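Local coordinates for protein ectonucleoside triphosphate diphosphohydrolase 4 (Homo sapiens, PDB 6WG5) that belongs to the GDA1/CD39 nucleoside phosphatase family and is built on the two-domain fold of the actin-like ATPase clan, at residues R289-I294 with D328-N333; R293-T298 with Q335-R340; G282-R287 with C443-W448; P316-C321 with R340-F345. All blocks are in the same frame, centred on the assembly; numbering follows the deposited sequence.

Helix 283-296 ties the set together: its first turns meet helix 436-456 in interaction 3, and its later turns lie on a small three-stranded sheet in interactions 1 and 2, whose centres are about 5 Å apart. Interaction 4 is the parallel strand pair on the far side of the sheet's middle strand. It is joined back to the helix through Asp319, where Arg287 NH1 makes a salt bridge to Asp319 OD1 at 2.8 Å and Tyr290 OH probably hydrogen-bonds Asp319 OD2 at 2.7 Å. An NAG of the glycan attached to the protein lies over Arg289 of interaction 1, and the Trp448 side chain of interaction 3 is about 8 Å from it (nearest atoms).

Interaction 1 (R289-I294 with D328-N333); sequences RYEDRI and DEIQQN. With NAG (2-acetamido-2-deoxy-beta-D-glucopyranose), chain B.
Glu291 and Ile294 of helix 283-296 close over Ile330 of strand 327-332, an edge strand of a small three-stranded sheet in a GDA1/CD39-family fold. The helix runs across the strand, the two short axes 78° apart and 9.4 Å at closest approach. The Glu291 side chain can be followed from CB outward: CB rests 3.8 Å from Ile330 CD1, and CG stays beside the same methyl at 4.1 Å, the two side chains passing at a slant. Past CG the chain is fully extended (chi2 180°), which carries the carboxylate beyond the isoleucine. There OE1 has a water 3.0 Å away, which also leans weakly on Glu329 O. OE2 turns to a salt bridge with Arg287 NE, one helical turn earlier. That partner matters, because OE2 also comes within 4.1 Å of Asp328 OD2, a like charge, probably offset by the salt bridge from Lys440 NZ to Asp328 OD1. Ile330 CD1 is shared: besides Glu291 it meets CG2 of Ile294, whose side chain comes in at about a right angle, at 3.9 Å. On another side of the helix, Arg289 faces the glycan. Its guanidinium is fixed by Phe355 O and Gly280 O, and the acetamido methyl C8 of NAG sits over the centre of one face, 3.7 Å from Arg289 CZ.

Interaction 2 (R293-T298 with Q335-R340); sequences RIFANT and QTIYLR
The Phe295 ring meets the strand in two ways: Gln335 CB lies at its edge, near the ring plane and 3.8 Å from Phe295 CZ, while Ile337 CG1 approaches CD2 obliquely at 3.7 Å. These are the later turns of helix 283-296 set against a beta hairpin, strands 327-332 and 335-341, in which the backbone of Ile337 pairs with Ile330 and that of Leu339 with Asp328. The Phe295 CB does not point straight at the strand, but with CG anti to the backbone N (chi1 -176°) the ring comes nearer to it. The Gln335 amide goes off elsewhere, its plane 63° from the ring, leaving CB to make the contact. A second ring, Tyr338, belongs to the opposite side of the strand and has Thr336 CG2 over one face near the rim.

Ile337 serves two residues of 293-298, Phe295 and Thr298. While its CG1 sits by the phenyl ring, its CD1 reaches Thr298 tip to tip, 3.5 Å from OG1 and 4.0 Å from CG2. Further along the strand Leu339 CD2 takes up Ile294 CG2 at 4.1 Å, so alternate strand residues 335, 337 and 339 all serve the helix. No hydrogen bond crosses between the segments. The Thr298 hydroxyl is instead turned back on its own chain: OG1 donates to Phe295 O at 2.9 Å, and Thr298 N reaches that oxygen from the same face of its plane at 3.3 Å.

Interaction 3 (G282-R287 with C443-W448); sequences GGNAAR and CFKSAW
Phe444 and Trp448, one turn apart on helix 436-456, pack against Ala286 and Arg287 of helix 283-296; the two helices cross steeply, their short axes 107° apart and 9.5 Å at closest approach. In this helix-helix crossing of the GDA1/CD39-family fold, small residues at the start of helix 283-296, with Gly282 as its N-cap, let the aromatic groups come up against the backbone. The second segment begins at Cys443, which takes no part here and is tied by a disulfide to Cys414. Phe444 follows and takes the largest share. Its CG is anti to the backbone N, sending the ring across to the other helix. Arg287 CB sits over one face in a CH-pi contact, 4.0 Å from the Phe444 ring centroid, and at the ring edge lie Gly283 O and, in plane, Ala286 CB. The Arg287 guanidinium stands nearly upright to the ring, the planes 83° apart; it makes salt bridges to Glu291 and Asp319.

Lys445 comes next. Its CG passes Gly283 CA at 4.1 Å, and the bent chain then delivers NZ to Asn284 OD1 for a weak hydrogen bond of 3.2 Å. One water weakly joins the same NZ to Asn284 ND2. Ser446 and Ala447 pack on Phe345. Trp448 closes the segment, its NE1 bound to Phe281 O, so the indole is held in place beside the N-terminal turn. Over its five-membered ring stands the Ala286 methyl, CB 3.6 Å from the Trp448 ring centroid and 18° off the normal.

Interaction 4 (P316-C321 with R340-F345); sequences PYLDPC and RGTGDF
Leu318 and Arg340 lie side by side and point the same way, off one face of a parallel strand pair. Leu318 CD2 stands over the centre of one face of the Arg340 guanidinium, 3.7 Å from CZ, so the flat charged group is laid on a methyl. Arg340 gets there by folding: the chain leaves with CG anti to the backbone N (chi1 -165°), then bends at chi2 and chi3. Pro316 passes the same side chain at a slant, its CG 4.0 Å from Arg340 CB. A step further along, Leu318 CB meets Thr342 CG2 at 3.8 Å, and beyond the strands Pro320 CB rests on Asp344 CB.

Beneath the side chains the backbones pair Leu318 with Arg340 and Asp319 with Gly341. Arg340 uses both its polar backbone atoms on Tyr317 and Asp319, the residues either side of Leu318: N to Tyr317 O at 2.9 Å and O from Asp319 N at 3.0 Å. Asp319 O then accepts from Thr342 N. Where the strands end, Asp344 N still reaches Pro320 O at 3.1 Å.

Asp319 projects from the face opposite Leu318. Its OD2 takes Cys321 N at 3.1 Å in an Asx turn, while the carboxylate also binds Arg287 and Tyr290 of helix 283-296. Strand 335-341 is the middle strand, between 317-319 and 327-332; 340-345 runs on into helix 345-352 with Asp344 as N-cap, and Cys321 is joined to that helix by its disulfide to Cys348.

Interaction 1 (R289-I294 with D328-N333)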
# COMPACT_ATOMS: atom_id res chain seq x y z
N ARG A 289 -16.48 -14.00 -4.83
CA ARG A 289 -16.72 -14.26 -6.24
C ARG A 289 -16.75 -15.76 -6.52
O ARG A 289 -17.51 -16.23 -7.37
CB ARG A 289 -15.64 -13.57 -7.08
CG ARG A 289 -15.64 -12.05 -6.98
CD ARG A 289 -14.39 -11.47 -7.60
NE ARG A 289 -14.18 -11.99 -8.95
CZ ARG A 289 -13.01 -12.08 -9.55
NH1 ARG A 289 -12.93 -12.57 -10.78
NH2 ARG A 289 -11.90 -11.69 -8.93
N TYR A 290 -15.92 -16.52 -5.81
CA TYR A 290 -15.89 -17.97 -5.98
C TYR A 290 -17.19 -18.60 -5.48
O TYR A 290 -17.79 -19.43 -6.17
CB TYR A 290 -14.68 -18.55 -5.24
CG TYR A 290 -14.60 -20.06 -5.22
CD1 TYR A 290 -14.40 -20.78 -6.39
CD2 TYR A 290 -14.72 -20.76 -4.03
CE1 TYR A 290 -14.32 -22.16 -6.37
CE2 TYR A 290 -14.64 -22.14 -4.01
CZ TYR A 290 -14.44 -22.83 -5.18
OH TYR A 290 -14.37 -24.21 -5.16
N GLU A 291 -17.64 -18.20 -4.29
CA GLU A 291 -18.91 -18.71 -3.78
C GLU A 291 -20.08 -18.30 -4.67
O GLU A 291 -21.03 -19.07 -4.82
CB GLU A 291 -19.14 -18.22 -2.35
CG GLU A 291 -18.16 -18.80 -1.33
CD GLU A 291 -18.39 -18.29 0.08
OE1 GLU A 291 -19.33 -17.50 0.29
OE2 GLU A 291 -17.63 -18.69 0.99
N ASP A 292 -20.02 -17.11 -5.26
CA ASP A 292 -21.08 -16.67 -6.15
C ASP A 292 -21.25 -17.63 -7.33
O ASP A 292 -22.38 -17.90 -7.75
CB ASP A 292 -20.81 -15.25 -6.66
CG ASP A 292 -21.09 -14.19 -5.61
OD1 ASP A 292 -21.82 -14.48 -4.64
OD2 ASP A 292 -20.58 -13.06 -5.76
N ARG A 293 -20.14 -18.14 -7.87
CA ARG A 293 -20.24 -19.02 -9.02
C ARG A 293 -20.69 -20.42 -8.62
O ARG A 293 -21.43 -21.08 -9.36
CB ARG A 293 -18.91 -19.09 -9.77
CG ARG A 293 -19.08 -19.43 -11.25
CD ARG A 293 -17.77 -19.74 -11.94
NE ARG A 293 -17.08 -18.54 -12.42
CZ ARG A 293 -15.94 -18.56 -13.13
NH1 ARG A 293 -15.37 -19.72 -13.43
NH2 ARG A 293 -15.39 -17.42 -13.52
N ILE A 294 -20.26 -20.89 -7.44
CA ILE A 294 -20.80 -22.14 -6.91
C ILE A 294 -22.31 -22.05 -6.78
O ILE A 294 -23.05 -22.96 -7.17
CB ILE A 294 -20.14 -22.48 -5.56
CG1 ILE A 294 -18.66 -22.83 -5.76
CG2 ILE A 294 -20.88 -23.64 -4.87
CD1 ILE A 294 -17.91 -23.04 -4.46
N ASP A 328 -19.76 -25.81 5.60
CA ASP A 328 -20.07 -24.41 5.35
C ASP A 328 -21.31 -24.34 4.48
O ASP A 328 -21.76 -25.35 3.93
CB ASP A 328 -18.88 -23.70 4.67
CG ASP A 328 -19.02 -22.19 4.67
OD1 ASP A 328 -19.69 -21.64 5.57
OD2 ASP A 328 -18.44 -21.54 3.77
N GLU A 329 -21.88 -23.15 4.36
CA GLU A 329 -23.08 -22.98 3.55
C GLU A 329 -23.09 -21.59 2.93
O GLU A 329 -22.57 -20.63 3.50
CB GLU A 329 -24.35 -23.21 4.37
CG GLU A 329 -24.55 -22.23 5.51
CD GLU A 329 -25.61 -22.69 6.49
OE1 GLU A 329 -25.74 -23.92 6.70
OE2 GLU A 329 -26.32 -21.83 7.06
N ILE A 330 -23.70 -21.50 1.75
CA ILE A 330 -23.86 -20.25 1.01
C ILE A 330 -25.33 -19.88 1.03
O ILE A 330 -26.18 -20.68 0.63
CB ILE A 330 -23.35 -20.37 -0.44
CG1 ILE A 330 -21.89 -20.84 -0.46
CG2 ILE A 330 -23.50 -19.04 -1.17
CD1 ILE A 330 -21.41 -21.23 -1.84
N GLN A 331 -25.63 -18.67 1.49
CA GLN A 331 -27.00 -18.16 1.54
C GLN A 331 -27.12 -16.96 0.62
O GLN A 331 -26.34 -16.01 0.74
CB GLN A 331 -27.39 -17.78 2.97
CG GLN A 331 -27.81 -18.98 3.81
CD GLN A 331 -27.40 -18.85 5.26
OE1 GLN A 331 -27.23 -17.75 5.78
NE2 GLN A 331 -27.24 -19.99 5.93
N GLN A 332 -28.08 -17.02 -0.29
CA GLN A 332 -28.18 -16.02 -1.35
C GLN A 332 -29.57 -16.10 -1.97
O GLN A 332 -29.99 -17.19 -2.39
CB GLN A 332 -27.09 -16.25 -2.40
CG GLN A 332 -26.78 -15.08 -3.31
CD GLN A 332 -25.45 -15.24 -4.01
OE1 GLN A 332 -24.44 -15.55 -3.38
NE2 GLN A 332 -25.44 -15.04 -5.32
N ASN A 333 -30.28 -14.98 -2.00
CA ASN A 333 -31.64 -14.91 -2.53
C ASN A 333 -32.59 -15.80 -1.74
O ASN A 333 -33.56 -16.34 -2.29
CB ASN A 333 -31.68 -15.30 -4.02
CG ASN A 333 -30.79 -14.41 -4.87
OD1 ASN A 333 -30.57 -13.24 -4.55
ND2 ASN A 333 -30.29 -14.96 -5.97
C1 NAG B . -13.89 -10.75 -14.25
C2 NAG B . -14.54 -9.52 -13.60
C3 NAG B . -16.06 -9.59 -13.73
C4 NAG B . -16.49 -9.88 -15.16
C5 NAG B . -15.75 -11.10 -15.69
C6 NAG B . -16.03 -11.38 -17.15
C7 NAG B . -13.54 -8.34 -11.69
C8 NAG B . -13.24 -8.40 -10.22
N2 NAG B . -14.16 -9.41 -12.20
O3 NAG B . -16.63 -8.36 -13.30
O4 NAG B . -17.89 -10.17 -15.19
O5 NAG B . -14.34 -10.89 -15.58
O6 NAG B . -15.09 -12.30 -17.69
O7 NAG B . -13.22 -7.38 -12.38
O HOH W 1 -20.47 -17.92 3.07

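Interaction 2 (R293-T298 with Q335-R340)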
# COMPACT_ATOMS: atom_id res chain seq x y z
N ARG A 293 -20.14 -18.14 -7.87
CA ARG A 293 -20.24 -19.02 -9.02
C ARG A 293 -20.69 -20.42 -8.62
O ARG A 293 -21.43 -21.08 -9.36
CB ARG A 293 -18.91 -19.09 -9.77
CG ARG A 293 -19.08 -19.43 -11.25
CD ARG A 293 -17.77 -19.74 -11.94
NE ARG A 293 -17.08 -18.54 -12.42
CZ ARG A 293 -15.94 -18.56 -13.13
NH1 ARG A 293 -15.37 -19.72 -13.43
NH2 ARG A 293 -15.39 -17.42 -13.52
N ILE A 294 -20.26 -20.89 -7.44
CA ILE A 294 -20.80 -22.14 -6.91
C ILE A 294 -22.31 -22.05 -6.78
O ILE A 294 -23.05 -22.96 -7.17
CB ILE A 294 -20.14 -22.48 -5.56
CG1 ILE A 294 -18.66 -22.83 -5.76
CG2 ILE A 294 -20.88 -23.64 -4.87
CD1 ILE A 294 -17.91 -23.04 -4.46
N PHE A 295 -22.79 -20.93 -6.22
CA PHE A 295 -24.22 -20.75 -6.04
C PHE A 295 -24.94 -20.71 -7.39
O PHE A 295 -25.96 -21.38 -7.58
CB PHE A 295 -24.49 -19.47 -5.25
CG PHE A 295 -25.94 -19.25 -4.95
CD1 PHE A 295 -26.74 -18.53 -5.82
CD2 PHE A 295 -26.50 -19.77 -3.80
CE1 PHE A 295 -28.08 -18.33 -5.55
CE2 PHE A 295 -27.84 -19.58 -3.52
CZ PHE A 295 -28.63 -18.86 -4.40
N ALA A 296 -24.41 -19.92 -8.33
CA ALA A 296 -25.06 -19.78 -9.62
C ALA A 296 -25.07 -21.10 -10.39
O ALA A 296 -26.04 -21.41 -11.09
CB ALA A 296 -24.37 -18.69 -10.44
N ASN A 297 -24.00 -21.89 -10.27
CA ASN A 297 -23.87 -23.12 -11.04
C ASN A 297 -24.69 -24.27 -10.48
O ASN A 297 -24.60 -25.38 -11.02
CB ASN A 297 -22.39 -23.53 -11.12
CG ASN A 297 -21.61 -22.70 -12.11
OD1 ASN A 297 -22.18 -22.05 -12.99
ND2 ASN A 297 -20.29 -22.71 -11.99
N THR A 298 -25.49 -24.04 -9.44
CA THR A 298 -26.32 -25.11 -8.90
C THR A 298 -27.24 -25.69 -9.97
O THR A 298 -27.54 -26.89 -9.94
CB THR A 298 -27.14 -24.59 -7.72
OG1 THR A 298 -26.25 -24.15 -6.69
CG2 THR A 298 -28.04 -25.69 -7.15
N GLN A 335 -32.16 -18.74 -0.78
CA GLN A 335 -31.77 -20.13 -0.92
C GLN A 335 -30.55 -20.43 -0.04
O GLN A 335 -29.95 -19.54 0.58
CB GLN A 335 -31.45 -20.46 -2.38
CG GLN A 335 -32.64 -20.32 -3.32
CD GLN A 335 -33.73 -21.33 -3.02
OE1 GLN A 335 -33.55 -22.53 -3.20
NE2 GLN A 335 -34.88 -20.84 -2.55
N THR A 336 -30.18 -21.71 0.01
CA THR A 336 -29.03 -22.15 0.77
C THR A 336 -28.36 -23.29 0.02
O THR A 336 -29.03 -24.21 -0.45
CB THR A 336 -29.42 -22.61 2.18
OG1 THR A 336 -29.73 -21.46 2.98
CG2 THR A 336 -28.29 -23.40 2.85
N ILE A 337 -27.03 -23.21 -0.10
CA ILE A 337 -26.22 -24.26 -0.70
C ILE A 337 -25.22 -24.73 0.34
O ILE A 337 -24.58 -23.91 1.01
CB ILE A 337 -25.51 -23.77 -1.97
CG1 ILE A 337 -26.54 -23.34 -3.02
CG2 ILE A 337 -24.59 -24.85 -2.54
CD1 ILE A 337 -27.52 -24.43 -3.43
N TYR A 338 -25.10 -26.05 0.49
CA TYR A 338 -24.26 -26.64 1.52
C TYR A 338 -22.96 -27.14 0.92
O TYR A 338 -22.94 -27.72 -0.17
CB TYR A 338 -25.01 -27.78 2.22
CG TYR A 338 -26.30 -27.34 2.87
CD1 TYR A 338 -26.30 -26.79 4.14
CD2 TYR A 338 -27.51 -27.46 2.20
CE1 TYR A 338 -27.47 -26.37 4.74
CE2 TYR A 338 -28.69 -27.05 2.79
CZ TYR A 338 -28.67 -26.50 4.06
OH TYR A 338 -29.84 -26.09 4.65
N LEU A 339 -21.86 -26.90 1.64
CA LEU A 339 -20.53 -27.27 1.20
C LEU A 339 -19.87 -28.17 2.24
O LEU A 339 -20.25 -28.18 3.41
CB LEU A 339 -19.65 -26.03 0.96
CG LEU A 339 -20.30 -24.80 0.34
CD1 LEU A 339 -19.28 -23.67 0.25
CD2 LEU A 339 -20.87 -25.10 -1.04
N ARG A 340 -18.87 -28.92 1.79
CA ARG A 340 -18.01 -29.68 2.68
C ARG A 340 -16.59 -29.59 2.15
O ARG A 340 -16.34 -29.86 0.98
CB ARG A 340 -18.44 -31.14 2.78
CG ARG A 340 -17.82 -31.88 3.96
CD ARG A 340 -17.47 -33.31 3.59
NE ARG A 340 -18.61 -34.03 3.05
CZ ARG A 340 -18.52 -35.10 2.26
NH1 ARG A 340 -19.63 -35.69 1.82
NH2 ARG A 340 -17.34 -35.58 1.90

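Interaction 3 (G282-R287 with C443-W448)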
# COMPACT_ATOMS: atom_id res chain seq x y z
N GLY A 282 -8.93 -8.99 -4.01
CA GLY A 282 -8.42 -9.29 -2.69
C GLY A 282 -8.83 -10.68 -2.24
O GLY A 282 -9.65 -11.35 -2.87
N GLY A 283 -8.25 -11.11 -1.12
CA GLY A 283 -8.51 -12.46 -0.64
C GLY A 283 -9.98 -12.71 -0.39
O GLY A 283 -10.56 -13.66 -0.92
N ASN A 284 -10.61 -11.85 0.41
CA ASN A 284 -12.02 -12.03 0.74
C ASN A 284 -12.91 -11.85 -0.49
O ASN A 284 -13.84 -12.63 -0.71
CB ASN A 284 -12.43 -11.06 1.85
CG ASN A 284 -11.74 -11.35 3.16
OD1 ASN A 284 -11.40 -12.50 3.46
ND2 ASN A 284 -11.52 -10.32 3.96
N ALA A 285 -12.64 -10.82 -1.30
CA ALA A 285 -13.43 -10.61 -2.51
C ALA A 285 -13.35 -11.81 -3.44
O ALA A 285 -14.36 -12.23 -4.02
CB ALA A 285 -12.96 -9.35 -3.23
N ALA A 286 -12.15 -12.38 -3.59
CA ALA A 286 -12.00 -13.56 -4.44
C ALA A 286 -12.85 -14.71 -3.92
O ALA A 286 -13.51 -15.41 -4.69
CB ALA A 286 -10.53 -13.97 -4.52
N ARG A 287 -12.85 -14.92 -2.60
CA ARG A 287 -13.66 -15.99 -2.02
C ARG A 287 -15.14 -15.75 -2.28
O ARG A 287 -15.89 -16.70 -2.55
CB ARG A 287 -13.38 -16.11 -0.52
CG ARG A 287 -14.30 -17.07 0.22
CD ARG A 287 -14.07 -18.52 -0.18
NE ARG A 287 -15.13 -19.40 0.31
CZ ARG A 287 -15.17 -20.71 0.13
NH1 ARG A 287 -14.20 -21.33 -0.53
NH2 ARG A 287 -16.19 -21.42 0.61
N CYS A 443 -7.01 -21.59 3.66
CA CYS A 443 -6.72 -22.42 2.50
C CYS A 443 -7.00 -21.68 1.21
O CYS A 443 -6.12 -21.56 0.35
CB CYS A 443 -7.53 -23.71 2.57
SG CYS A 443 -6.73 -24.85 3.68
N PHE A 444 -8.23 -21.18 1.05
CA PHE A 444 -8.55 -20.43 -0.16
C PHE A 444 -7.58 -19.26 -0.34
O PHE A 444 -7.05 -19.05 -1.43
CB PHE A 444 -9.99 -19.93 -0.10
CG PHE A 444 -10.36 -19.08 -1.29
CD1 PHE A 444 -10.96 -19.65 -2.39
CD2 PHE A 444 -10.09 -17.73 -1.30
CE1 PHE A 444 -11.30 -18.88 -3.48
CE2 PHE A 444 -10.41 -16.95 -2.39
CZ PHE A 444 -11.02 -17.53 -3.49
N LYS A 445 -7.34 -18.50 0.73
CA LYS A 445 -6.54 -17.29 0.61
C LYS A 445 -5.07 -17.61 0.35
O LYS A 445 -4.40 -16.88 -0.38
CB LYS A 445 -6.70 -16.43 1.86
CG LYS A 445 -8.03 -15.69 1.90
CD LYS A 445 -8.42 -15.34 3.32
CE LYS A 445 -8.48 -13.85 3.53
NZ LYS A 445 -8.73 -13.51 4.96
N SER A 446 -4.55 -18.70 0.93
CA SER A 446 -3.17 -19.09 0.65
C SER A 446 -3.01 -19.48 -0.81
O SER A 446 -2.00 -19.13 -1.45
CB SER A 446 -2.75 -20.24 1.56
OG SER A 446 -3.53 -21.39 1.31
N ALA A 447 -3.99 -20.19 -1.37
CA ALA A 447 -3.92 -20.58 -2.78
C ALA A 447 -4.12 -19.38 -3.69
O ALA A 447 -3.43 -19.24 -4.70
CB ALA A 447 -4.98 -21.64 -3.07
N TRP A 448 -5.07 -18.50 -3.34
CA TRP A 448 -5.26 -17.27 -4.10
C TRP A 448 -3.99 -16.42 -4.07
O TRP A 448 -3.54 -15.91 -5.10
CB TRP A 448 -6.45 -16.50 -3.54
CG TRP A 448 -6.73 -15.21 -4.24
CD1 TRP A 448 -6.53 -13.95 -3.75
CD2 TRP A 448 -7.26 -15.05 -5.56
NE1 TRP A 448 -6.92 -13.02 -4.68
CE2 TRP A 448 -7.37 -13.66 -5.80
CE3 TRP A 448 -7.66 -15.94 -6.56
CZ2 TRP A 448 -7.85 -13.15 -7.00
CZ3 TRP A 448 -8.15 -15.42 -7.75
CH2 TRP A 448 -8.23 -14.04 -7.96
O HOH W 2 -9.49 -10.56 6.65

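Interaction 4 (P316-C321 with R340-F345)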
# COMPACT_ATOMS: atom_id res chain seq x y z
N PRO A 316 -23.73 -32.29 -0.26
CA PRO A 316 -23.07 -30.98 -0.30
C PRO A 316 -22.05 -30.88 -1.42
O PRO A 316 -21.46 -31.87 -1.86
CB PRO A 316 -22.39 -30.90 1.07
CG PRO A 316 -22.03 -32.32 1.37
CD PRO A 316 -23.11 -33.18 0.75
N TYR A 317 -21.84 -29.65 -1.87
CA TYR A 317 -20.77 -29.37 -2.82
C TYR A 317 -19.42 -29.56 -2.13
O TYR A 317 -19.19 -29.03 -1.04
CB TYR A 317 -20.90 -27.95 -3.36
CG TYR A 317 -19.90 -27.61 -4.44
CD1 TYR A 317 -18.75 -26.89 -4.14
CD2 TYR A 317 -20.10 -28.01 -5.75
CE1 TYR A 317 -17.83 -26.57 -5.13
CE2 TYR A 317 -19.19 -27.70 -6.74
CZ TYR A 317 -18.06 -26.98 -6.43
OH TYR A 317 -17.15 -26.68 -7.42
N LEU A 318 -18.54 -30.33 -2.76
CA LEU A 318 -17.23 -30.63 -2.18
C LEU A 318 -16.26 -29.54 -2.61
O LEU A 318 -15.82 -29.51 -3.76
CB LEU A 318 -16.75 -32.01 -2.60
CG LEU A 318 -17.71 -33.16 -2.27
CD1 LEU A 318 -17.06 -34.50 -2.60
CD2 LEU A 318 -18.13 -33.13 -0.81
N ASP A 319 -15.92 -28.65 -1.68
CA ASP A 319 -15.10 -27.49 -1.98
C ASP A 319 -13.65 -27.79 -1.62
O ASP A 319 -13.34 -27.93 -0.43
CB ASP A 319 -15.60 -26.27 -1.20
CG ASP A 319 -14.86 -25.00 -1.58
OD1 ASP A 319 -15.04 -23.98 -0.88
OD2 ASP A 319 -14.10 -25.02 -2.58
N PRO A 320 -12.74 -27.90 -2.59
CA PRO A 320 -11.33 -28.15 -2.25
C PRO A 320 -10.66 -26.96 -1.58
O PRO A 320 -9.58 -27.13 -1.01
CB PRO A 320 -10.69 -28.46 -3.60
CG PRO A 320 -11.52 -27.70 -4.58
CD PRO A 320 -12.93 -27.74 -4.05
N CYS A 321 -11.26 -25.78 -1.65
CA CYS A 321 -10.69 -24.57 -1.07
C CYS A 321 -11.08 -24.38 0.39
O CYS A 321 -10.82 -23.31 0.95
CB CYS A 321 -11.14 -23.35 -1.89
SG CYS A 321 -10.49 -23.32 -3.57
N ARG A 340 -18.87 -28.92 1.79
CA ARG A 340 -18.01 -29.68 2.68
C ARG A 340 -16.59 -29.59 2.15
O ARG A 340 -16.34 -29.86 0.98
CB ARG A 340 -18.44 -31.14 2.78
CG ARG A 340 -17.82 -31.88 3.96
CD ARG A 340 -17.47 -33.31 3.59
NE ARG A 340 -18.61 -34.03 3.05
CZ ARG A 340 -18.52 -35.10 2.26
NH1 ARG A 340 -19.63 -35.69 1.82
NH2 ARG A 340 -17.34 -35.58 1.90
N GLY A 341 -15.66 -29.19 3.02
CA GLY A 341 -14.28 -28.98 2.60
C GLY A 341 -13.54 -30.29 2.41
O GLY A 341 -13.60 -31.18 3.27
N THR A 342 -12.85 -30.42 1.28
CA THR A 342 -12.00 -31.57 1.02
C THR A 342 -10.52 -31.24 1.13
O THR A 342 -9.68 -32.14 0.94
CB THR A 342 -12.30 -32.14 -0.37
OG1 THR A 342 -12.11 -31.14 -1.37
CG2 THR A 342 -13.74 -32.64 -0.44
N GLY A 343 -10.16 -30.00 1.44
CA GLY A 343 -8.80 -29.62 1.75
C GLY A 343 -7.76 -30.06 0.74
O GLY A 343 -6.79 -30.73 1.09
N ASP A 344 -7.95 -29.67 -0.53
CA ASP A 344 -7.02 -30.02 -1.61
C ASP A 344 -6.42 -28.72 -2.13
O ASP A 344 -6.99 -28.05 -3.00
CB ASP A 344 -7.74 -30.80 -2.71
CG ASP A 344 -6.78 -31.48 -3.66
OD1 ASP A 344 -5.63 -31.00 -3.79
OD2 ASP A 344 -7.16 -32.50 -4.26
N PHE A 345 -5.24 -28.37 -1.61
CA PHE A 345 -4.62 -27.09 -1.93
C PHE A 345 -4.34 -26.98 -3.43
O PHE A 345 -4.66 -25.96 -4.06
CB PHE A 345 -3.33 -26.94 -1.13
CG PHE A 345 -2.53 -25.72 -1.47
CD1 PHE A 345 -2.82 -24.49 -0.90
CD2 PHE A 345 -1.46 -25.80 -2.35
CE1 PHE A 345 -2.08 -23.37 -1.21
CE2 PHE A 345 -0.72 -24.68 -2.67
CZ PHE A 345 -1.03 -23.46 -2.10